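Local coordinates for WZI (Escherichia coli, PDB 2YNK), which is an outer-membrane beta-barrel lectin that takes part in assembling the group 1 capsule, at residues A[25-28]-A[29-32]. Numbering follows the deposited sequence.
Sequences LSLS and TWPL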
# COMPACT_ATOMS: atom_id res chain seq x y z
N LEU A 25 -4.84 -5.98 -15.34
CA LEU A 25 -4.72 -4.73 -14.61
C LEU A 25 -3.63 -4.80 -13.55
O LEU A 25 -3.68 -5.64 -12.65
CB LEU A 25 -6.04 -4.44 -13.91
CG LEU A 25 -6.13 -3.14 -13.14
CD1 LEU A 25 -6.01 -2.00 -14.13
CD2 LEU A 25 -7.44 -3.06 -12.37
N SER A 26 -2.66 -3.89 -13.63
CA SER A 26 -1.62 -3.85 -12.61
C SER A 26 -2.17 -3.33 -11.28
O SER A 26 -2.89 -2.32 -11.23
CB SER A 26 -0.47 -2.96 -13.06
OG SER A 26 0.59 -3.06 -12.13
N LEU A 27 -1.83 -4.02 -10.21
CA LEU A 27 -2.19 -3.60 -8.87
C LEU A 27 -0.96 -3.39 -8.00
O LEU A 27 -1.05 -3.48 -6.79
CB LEU A 27 -3.11 -4.64 -8.23
CG LEU A 27 -4.42 -4.92 -8.95
CD1 LEU A 27 -5.17 -6.05 -8.27
CD2 LEU A 27 -5.28 -3.67 -9.00
N SER A 28 0.19 -3.10 -8.61
CA SER A 28 1.43 -2.97 -7.84
C SER A 28 1.94 -1.52 -7.74
O SER A 28 3.01 -1.27 -7.18
CB SER A 28 2.52 -3.87 -8.43
OG SER A 28 3.01 -3.34 -9.64
N THR A 29 1.17 -0.57 -8.26
CA THR A 29 1.48 0.84 -8.11
C THR A 29 0.21 1.60 -7.76
O THR A 29 -0.61 1.90 -8.63
CB THR A 29 2.11 1.40 -9.38
OG1 THR A 29 3.42 0.86 -9.52
CG2 THR A 29 2.21 2.90 -9.32
N TRP A 30 0.06 1.90 -6.46
CA TRP A 30 -1.01 2.74 -5.96
C TRP A 30 -0.50 4.12 -5.68
O TRP A 30 0.66 4.29 -5.33
CB TRP A 30 -1.59 2.14 -4.70
CG TRP A 30 -2.23 0.81 -4.94
CD1 TRP A 30 -1.61 -0.39 -5.25
CD2 TRP A 30 -3.67 0.51 -4.91
NE1 TRP A 30 -2.54 -1.38 -5.41
CE2 TRP A 30 -3.79 -0.91 -5.22
CE3 TRP A 30 -4.81 1.24 -4.66
CZ2 TRP A 30 -5.01 -1.55 -5.26
CZ3 TRP A 30 -6.04 0.59 -4.71
CH2 TRP A 30 -6.14 -0.77 -5.01
N PRO A 31 -1.37 5.14 -5.81
CA PRO A 31 -2.78 5.03 -6.14
C PRO A 31 -3.02 4.65 -7.60
O PRO A 31 -2.16 4.89 -8.45
CB PRO A 31 -3.30 6.43 -5.85
CG PRO A 31 -2.16 7.30 -6.20
CD PRO A 31 -0.94 6.54 -5.75
N LEU A 32 -4.17 4.04 -7.87
CA LEU A 32 -4.54 3.63 -9.24
C LEU A 32 -5.38 4.72 -9.90
O LEU A 32 -6.25 5.30 -9.27
CB LEU A 32 -5.36 2.34 -9.22
CG LEU A 32 -4.80 1.14 -8.45
CD1 LEU A 32 -5.88 0.09 -8.28
CD2 LEU A 32 -3.59 0.58 -9.15
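Trp30 swings its indole back toward the preceding residues, edge first, and its NE1 donates a hydrogen bond to the backbone O of Leu27 at 2.9 Å. The bond is bent, 142° at the hydrogen; NE1 stands well above the Leu27 carbonyl plane, while that oxygen lies at the ring edge, tilted slightly from the indole plane. Trp30 CG sits anti to its own carbonyl carbon (chi1 -64°), which swings the ring back toward Leu27, where the NE1 bond helps hold its rotation. One indole face is covered by Leu32, whose CG rests over the ring centre, 3.7 Å above its plane. The two methyls of Leu32 then divide: CD1 meets Leu27 CD2 at 3.9 Å, the two side chains crossing at a slant, and CD2 lies 3.6 Å from the backbone O of Ser26. Residues 25-28 belong to the loop that leads from helix 8-19 into the short strand 29-30, which pairs antiparallel with strand 151-152, inside an 18-stranded antiparallel barrel characteristic of outer-membrane proteins. The peptide bond before Pro31 is cis, a bend that probably helps bring Leu32 back to the indole. Phe86 meets Trp30 edge-to-face. Away from this apolar cluster, Thr29 OG1 makes a weak hydrogen bond to Ser28 O at 3.2 Å; its stronger partner is Arg217 NE, whose NH2 also hydrogen-bonds Ser28 OG, and Glu227 OE2 is hydrogen-bonded by both Ser26 OG and Ser28 OG.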